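Local coordinates for argininosuccinate lyase (PDB 6RXA), which acts as EDDS lyase, a C-N lyase of the aspartase/fumarase superfamily, and probably also splits argininosuccinate into fumarate and arginine, at residues A17-F22 with A274-T279; D27-A32 with E328-D333; G137-V142 with A463-D468. The protein carries 2 engineered substitutions. All coordinates share one frame; numbering follows the deposited sequence.

Contact 1: residues A17-F22 with A274-T279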
# COMPACT_ATOMS: atom_id res chain seq x y z
N ALA A 17 -2.61 30.11 -23.95
CA ALA A 17 -1.55 29.50 -23.18
C ALA A 17 -2.14 28.59 -22.10
O ALA A 17 -3.29 28.76 -21.68
CB ALA A 17 -0.71 30.56 -22.48
N LYS A 18 -1.34 27.65 -21.63
CA LYS A 18 -1.71 26.95 -20.41
C LYS A 18 -1.85 27.97 -19.28
O LYS A 18 -1.05 28.90 -19.16
CB LYS A 18 -0.64 25.95 -19.99
CG LYS A 18 -0.34 24.81 -20.94
CD LYS A 18 0.39 23.69 -20.18
CE LYS A 18 1.13 22.72 -21.07
NZ LYS A 18 2.40 23.34 -21.57
N ALA A 19 -2.86 27.78 -18.44
CA ALA A 19 -2.88 28.51 -17.19
C ALA A 19 -1.60 28.22 -16.42
O ALA A 19 -1.06 27.11 -16.49
CB ALA A 19 -4.07 28.04 -16.34
N PRO A 20 -1.11 29.18 -15.64
CA PRO A 20 0.11 28.90 -14.86
C PRO A 20 -0.05 27.72 -13.93
O PRO A 20 0.89 26.92 -13.78
CB PRO A 20 0.35 30.20 -14.09
CG PRO A 20 -0.43 31.25 -14.83
CD PRO A 20 -1.59 30.56 -15.47
N GLU A 21 -1.23 27.56 -13.32
CA GLU A 21 -1.44 26.44 -12.41
C GLU A 21 -1.40 25.11 -13.15
O GLU A 21 -0.96 24.09 -12.60
CB GLU A 21 -2.78 26.61 -11.70
CG GLU A 21 -2.95 27.90 -10.94
CD GLU A 21 -3.65 28.98 -11.74
OE1 GLU A 21 -3.51 29.03 -12.99
OE2 GLU A 21 -4.34 29.81 -11.12
N PHE A 22 -1.86 25.10 -14.40
CA PHE A 22 -1.81 23.91 -15.24
C PHE A 22 -0.37 23.60 -15.60
O PHE A 22 0.08 22.46 -15.50
CB PHE A 22 -2.68 24.18 -16.46
CG PHE A 22 -2.83 23.02 -17.42
CD1 PHE A 22 -2.68 21.70 -17.03
CD2 PHE A 22 -3.12 23.28 -18.76
CE1 PHE A 22 -2.84 20.66 -17.96
CE2 PHE A 22 -3.27 22.25 -19.68
CZ PHE A 22 -3.13 20.94 -19.27
N ALA A 274 -10.45 26.80 -21.45
CA ALA A 274 -9.43 26.41 -22.42
C ALA A 274 -8.04 26.33 -21.80
O ALA A 274 -7.23 25.48 -22.20
CB ALA A 274 -9.39 27.42 -23.57
N SER A 275 -7.74 27.21 -20.84
CA SER A 275 -6.42 27.26 -20.23
C SER A 275 -6.14 26.08 -19.31
O SER A 275 -5.01 25.95 -18.83
CB SER A 275 -6.26 28.57 -19.45
OG SER A 275 -7.12 28.64 -18.32
N PHE A 276 -7.13 25.22 -19.07
CA PHE A 276 -6.95 24.03 -18.25
C PHE A 276 -7.18 22.74 -19.04
O PHE A 276 -7.25 21.66 -18.44
CB PHE A 276 -7.84 24.09 -17.01
CG PHE A 276 -7.32 25.02 -15.97
CD1 PHE A 276 -6.30 24.62 -15.12
CD2 PHE A 276 -7.78 26.32 -15.88
CE1 PHE A 276 -5.77 25.49 -14.20
CE2 PHE A 276 -7.25 27.19 -14.94
CZ PHE A 276 -6.24 26.77 -14.11
N ALA A 277 -7.23 22.83 -20.36
CA ALA A 277 -7.41 21.67 -21.21
C ALA A 277 -6.31 21.62 -22.26
O ALA A 277 -5.71 22.64 -22.61
CB ALA A 277 -8.76 21.73 -21.93
N GLY A 278 -6.06 20.41 -22.75
CA GLY A 278 -5.16 20.22 -23.87
C GLY A 278 -5.87 19.59 -25.05
O GLY A 278 -7.09 19.56 -25.10
N THR A 279 -5.11 19.10 -26.03
CA THR A 279 -5.72 18.40 -27.16
C THR A 279 -4.84 17.21 -27.50
O THR A 279 -3.93 16.85 -26.76
CB THR A 279 -5.95 19.37 -28.33
OG1 THR A 279 -6.77 18.72 -29.32
CG2 THR A 279 -4.63 19.81 -28.96
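A chi1 of -176°, with CG anti to the backbone N, turns the Phe22 ring toward Ser275 and Phe276: Phe22 CD2 lies 3.3 Å from Ser275 O, and Phe276 C sits over one face of the Phe22 ring. Phe276 in turn has its CG anti to the carbonyl carbon (chi1 -76°). Its CB leaves the backbone away from 17-22, yet this torsion swings the ring back over Ala19. Ala19 CB sits over one ring face in a CH-pi contact, 3.7 Å from the Phe276 ring centroid. Beside it Phe22 CB packs 3.9 Å from Phe276 CD1. Glu21 OE1 approaches the Phe276 ring obliquely at CZ; its other oxygen, OE2, forms a salt bridge with Arg347. Replacing Phe276 by an alanine would probably uncover the Ala19 methyl and leave a gap beside Phe22 CB. Next to the methyl contact, Ala19 N donates an almost straight bond (172°) to Ser275 O at 2.9 Å, meeting a lone pair in the carbonyl plane. Ser275 OG is taken by Asp273. The backbone bond ties the N-cap residue of helix 20-31 to 274-279, consistent with holding in place the start of the helix that carries the fumarate-binding Tyr26, against which Phe22 packs edge-to-face.

Contact 2: residues D27-A32 with E328-D333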
# COMPACT_ATOMS: atom_id res chain seq x y z
N ASP A 27 5.91 20.96 -14.57
CA ASP A 27 7.22 21.49 -14.20
C ASP A 27 7.78 20.88 -12.91
O ASP A 27 9.01 20.90 -12.73
CB ASP A 27 7.14 23.01 -14.00
CG ASP A 27 6.91 23.79 -15.30
OD1 ASP A 27 7.01 23.20 -16.39
OD2 ASP A 27 6.62 25.00 -15.21
N PHE A 28 6.94 20.36 -12.01
CA PHE A 28 7.43 20.05 -10.67
C PHE A 28 8.44 18.91 -10.67
O PHE A 28 9.35 18.90 -9.83
CB PHE A 28 6.26 19.79 -9.69
CG PHE A 28 5.54 18.48 -9.91
CD1 PHE A 28 6.05 17.29 -9.42
CD2 PHE A 28 4.33 18.46 -10.59
CE1 PHE A 28 5.38 16.11 -9.63
CE2 PHE A 28 3.66 17.28 -10.80
CZ PHE A 28 4.18 16.11 -10.32
N ASP A 29 8.30 17.93 -11.57
CA ASP A 29 9.15 16.74 -11.47
C ASP A 29 10.61 17.10 -11.71
O ASP A 29 11.48 16.76 -10.91
CB ASP A 29 8.68 15.67 -12.45
CG ASP A 29 9.45 14.37 -12.31
OD1 ASP A 29 9.70 13.95 -11.16
OD2 ASP A 29 9.77 13.76 -13.34
N ALA A 30 10.88 17.83 -12.80
CA ALA A 30 12.26 18.16 -13.12
C ALA A 30 12.83 19.20 -12.17
O ALA A 30 14.05 19.26 -11.98
CB ALA A 30 12.34 18.65 -14.56
N ALA A 31 11.98 20.03 -11.57
CA ALA A 31 12.44 21.11 -10.71
C ALA A 31 12.65 20.67 -9.26
O ALA A 31 13.29 21.40 -8.49
CB ALA A 31 11.43 22.26 -10.72
N ALA A 32 12.16 19.50 -8.88
CA ALA A 32 12.18 19.12 -7.48
C ALA A 32 13.60 18.93 -6.98
O ALA A 32 14.46 18.37 -7.67
CB ALA A 32 11.39 17.83 -7.29
N GLU A 328 9.57 13.01 0.63
CA GLU A 328 10.53 13.74 -0.19
C GLU A 328 9.93 14.97 -0.84
O GLU A 328 8.71 15.06 -1.07
CB GLU A 328 11.08 12.80 -1.26
CG GLU A 328 11.67 11.54 -0.64
CD GLU A 328 12.78 10.93 -1.45
OE1 GLU A 328 12.68 9.73 -1.77
OE2 GLU A 328 13.74 11.65 -1.75
N PRO A 329 10.77 15.94 -1.17
CA PRO A 329 10.27 17.18 -1.76
C PRO A 329 9.39 16.98 -2.98
O PRO A 329 8.37 17.67 -3.13
CB PRO A 329 11.56 17.95 -2.10
CG PRO A 329 12.55 17.46 -1.09
CD PRO A 329 12.22 16.00 -0.88
N ARG A 330 9.76 16.07 -3.88
CA ARG A 330 8.98 15.91 -5.11
C ARG A 330 7.54 15.50 -4.81
O ARG A 330 6.64 15.87 -5.56
CB ARG A 330 9.65 14.93 -6.07
CG ARG A 330 9.81 13.51 -5.58
CD ARG A 330 10.58 12.68 -6.63
NE ARG A 330 11.91 13.22 -6.91
CZ ARG A 330 12.22 13.99 -7.95
NH1 ARG A 330 11.31 14.32 -8.87
NH2 ARG A 330 13.47 14.43 -8.09
N SER A 331 7.31 14.74 -3.74
CA SER A 331 5.95 14.35 -3.40
C SER A 331 5.13 15.55 -2.96
O SER A 331 3.99 15.74 -3.39
CB SER A 331 6.00 13.29 -2.30
OG SER A 331 4.72 12.88 -1.92
N ILE A 332 5.70 16.40 -2.10
CA ILE A 332 4.98 17.58 -1.68
C ILE A 332 4.78 18.52 -2.86
O ILE A 332 3.72 19.11 -3.03
CB ILE A 332 5.70 18.26 -0.50
CG1 ILE A 332 5.73 17.30 0.69
CG2 ILE A 332 4.98 19.54 -0.13
CD1 ILE A 332 6.76 17.68 1.77
N ASP A 333 5.81 18.65 -3.70
CA ASP A 333 5.69 19.53 -4.86
C ASP A 333 4.53 19.09 -5.76
O ASP A 333 3.83 19.94 -6.31
CB ASP A 333 6.98 19.53 -5.66
CG ASP A 333 8.13 20.19 -4.94
OD1 ASP A 333 7.90 20.92 -3.95
OD2 ASP A 333 9.27 19.98 -5.38
O HOH W 1 9.39 20.90 -7.98
O HOH W 2 14.12 16.67 -9.85
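Phe28 and Ala32 face Asp333 and Arg330 across two nearly antiparallel helical segments, 27-31 and 329-333, whose axes stand 9.2 Å apart at 163°. Arg330 reaches across. Its CG lies between the backbone N and the carbonyl carbon (chi1 62°), and a further bend at chi3 carries the guanidinium over the last turn of the opposing helix. There Arg330 NH1 makes a salt bridge to Asp29 OD1, 2.8 Å away at the guanidinium edge, with the carboxylate turned 78° out of the guanidinium plane. The same Arg330 NH1 also donates to Asp29 O at 3.2 Å, somewhat tilted from the carbonyl plane, so that one nitrogen grips both the side chain and the backbone of Asp29. Ala32 is the first residue to leave helical geometry, and the arginine thus binds the C-terminal end of helix 20-31 to the N-terminal turn of helix 329-348, in the mainly helical fold of the aspartase/fumarase superfamily. Ala32 CB lies over one guanidinium face, offset toward its rim, and 3.6 Å from Arg330 CB. A water accepts from Arg330 NH2 and sits 2.8 Å from both Asp29 O and Ala32 O. A second water donates to Phe28 O and to Asp333 OD2, coupling the helices where Phe28 CB and Asp333 CB meet at 4.1 Å; Asp333 OD1 is bridged to Arg130. NH2 of Arg330 in the second subunit comes close to NH2 of this Arg330, a pair of like charges, and Thr34 of that subunit packs on Asp29.

Contact 3: residues G137-V142 with A463-D468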
# COMPACT_ATOMS: atom_id res chain seq x y z
N GLY A 137 -6.25 28.44 -0.26
CA GLY A 137 -6.56 29.03 -1.55
C GLY A 137 -7.56 28.20 -2.34
O GLY A 137 -8.43 28.73 -3.04
N TYR A 138 -7.46 26.88 -2.23
CA TYR A 138 -8.40 25.96 -2.87
C TYR A 138 -9.78 26.11 -2.26
O TYR A 138 -10.77 26.26 -2.98
CB TYR A 138 -7.84 24.56 -2.69
CG TYR A 138 -8.54 23.36 -3.30
CD1 TYR A 138 -9.24 23.44 -4.49
CD2 TYR A 138 -8.45 22.12 -2.68
CE1 TYR A 138 -9.83 22.31 -5.03
CE2 TYR A 138 -9.04 20.99 -3.22
CZ TYR A 138 -9.73 21.09 -4.40
OH TYR A 138 -10.33 19.97 -4.94
N ARG A 139 -9.85 26.14 -0.93
CA ARG A 139 -11.14 26.34 -0.27
C ARG A 139 -11.74 27.70 -0.62
O ARG A 139 -12.95 27.82 -0.84
CB ARG A 139 -11.00 26.16 1.24
CG ARG A 139 -12.34 26.21 1.96
CD ARG A 139 -12.17 26.04 3.44
NE ARG A 139 -13.48 25.94 4.08
CZ ARG A 139 -13.68 26.04 5.39
NH1 ARG A 139 -12.67 26.30 6.19
NH2 ARG A 139 -14.91 25.90 5.87
N GLU A 140 -10.91 28.75 -0.69
CA GLU A 140 -11.40 30.06 -1.09
C GLU A 140 -12.05 30.00 -2.46
O GLU A 140 -13.16 30.53 -2.67
CB GLU A 140 -10.27 31.10 -1.10
CG GLU A 140 -9.84 31.56 0.27
CD GLU A 140 -8.61 32.44 0.23
OE1 GLU A 140 -8.01 32.59 -0.85
OE2 GLU A 140 -8.22 32.97 1.31
N ALA A 141 -11.38 29.37 -3.43
CA ALA A 141 -11.94 29.28 -4.78
C ALA A 141 -13.26 28.52 -4.78
O ALA A 141 -14.21 28.91 -5.48
CB ALA A 141 -10.94 28.62 -5.71
N VAL A 142 -13.35 27.44 -4.00
CA VAL A 142 -14.56 26.63 -3.90
C VAL A 142 -15.72 27.43 -3.33
O VAL A 142 -16.83 27.43 -3.87
CB VAL A 142 -14.26 25.38 -3.05
CG1 VAL A 142 -15.51 24.67 -2.59
CG2 VAL A 142 -13.34 24.42 -3.83
N ALA A 463 -16.46 32.80 7.58
CA ALA A 463 -15.91 33.07 8.90
C ALA A 463 -14.80 32.08 9.24
O ALA A 463 -13.78 32.46 9.83
CB ALA A 463 -17.03 33.01 9.94
N GLU A 464 -14.98 30.81 8.88
CA GLU A 464 -13.94 29.81 9.10
C GLU A 464 -12.69 30.13 8.30
O GLU A 464 -11.57 29.98 8.81
CB GLU A 464 -14.48 28.41 8.78
CG GLU A 464 -15.44 27.89 9.83
CD GLU A 464 -15.99 26.50 9.55
OE1 GLU A 464 -15.69 25.88 8.50
OE2 GLU A 464 -16.75 26.00 10.41
N LEU A 465 -12.85 30.60 7.06
CA LEU A 465 -11.69 30.93 6.23
C LEU A 465 -10.89 32.08 6.84
O LEU A 465 -9.65 32.10 6.76
CB LEU A 465 -12.15 31.30 4.82
CG LEU A 465 -12.38 30.10 3.90
CD1 LEU A 465 -13.23 30.51 2.71
CD2 LEU A 465 -11.04 29.54 3.44
N HIS A 466 -11.58 33.06 7.42
CA HIS A 466 -10.88 34.12 8.14
C HIS A 466 -10.02 33.54 9.26
O HIS A 466 -8.87 33.95 9.44
CB HIS A 466 -11.90 35.11 8.70
CG HIS A 466 -11.28 36.25 9.43
ND1 HIS A 466 -10.78 37.36 8.78
CD2 HIS A 466 -11.03 36.44 10.75
CE1 HIS A 466 -10.27 38.19 9.67
NE2 HIS A 466 -10.41 37.66 10.87
N LYS A 467 -10.56 32.58 10.01
CA LYS A 467 -9.78 31.93 11.07
C LYS A 467 -8.64 31.08 10.50
O LYS A 467 -7.55 31.05 11.08
CB LYS A 467 -10.70 31.09 11.95
CG LYS A 467 -11.69 31.91 12.78
CD LYS A 467 -12.62 30.98 13.57
CE LYS A 467 -12.70 31.34 15.04
NZ LYS A 467 -14.02 31.95 15.37
N ASP A 468 -8.88 30.39 9.37
CA ASP A 468 -7.83 29.63 8.72
C ASP A 468 -6.64 30.53 8.38
O ASP A 468 -5.47 30.18 8.62
CB ASP A 468 -8.34 29.01 7.39
CG ASP A 468 -9.44 27.96 7.55
OD1 ASP A 468 -9.52 27.26 8.59
OD2 ASP A 468 -10.23 27.80 6.58
O HOH W 3 -11.89 26.14 9.04
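Arg139 reaches from helix 112-147 to Glu464 and Asp468 of helix 451-500, and its charged end carries the polar part of the contact. Arg139 NH2 donates to Glu464 OE1 at 2.7 Å along a nearly straight line (166°), in the guanidinium plane and onto the anti lone pair of the carboxylate. From the other terminal nitrogen, Arg139 NH1, a weaker, bent bond runs to Asp468 OD2 at 2.9 Å, again as a salt bridge. A water lying in the guanidinium plane accepts from NH1 and donates to Asp468 OD1, which also pairs with Arg187, while NE is bonded to Ser176. With all its nitrogens engaged, the guanidinium is probably restrained from turning, and the two acidic groups would tend to offset its buried charge.

The apolar part depends on the extension of the arginine from CG to NE, with CG anti to the backbone N (chi1 -174°). Leu465 crosses this chain at a slant, its CD2 touching Arg139 CB, CG and CD, nearest CD at 3.7 Å, and Leu465 CG sits over one guanidinium face. On the neighbouring side chain, Glu140 CG touches Leu465 CD2 at 3.9 Å, its carboxylate going to Arg469.

The axes of the two segments run nearly antiparallel, 10.9 Å apart at 162°. The arrangement is an interhelical salt-bridge network inside a bundle of long helices, its acids one turn apart on the partner helix.

In the fold
Contacts 1 and 2 hold opposite ends of one element, helix 20-31: contact 1 joins its start to the loop at 274-279, and contact 2 ties its finish to helix 329-348. Their nearest atoms are about 6 Å apart, and both lie near fumarate-binding residues, contact 1 the nearer. The first is partly buried and combines aromatic and methyl packing with one backbone bond. The second is a surface contact, charged and bridged by water, close to a second subunit. Contact 3, about 24 Å from contact 1 and 25 Å from contact 2 between centres, is the buried one, joining helices 112-147 and 451-500 away from the annotated sites; its charged groups find partners of opposite charge in the same chain.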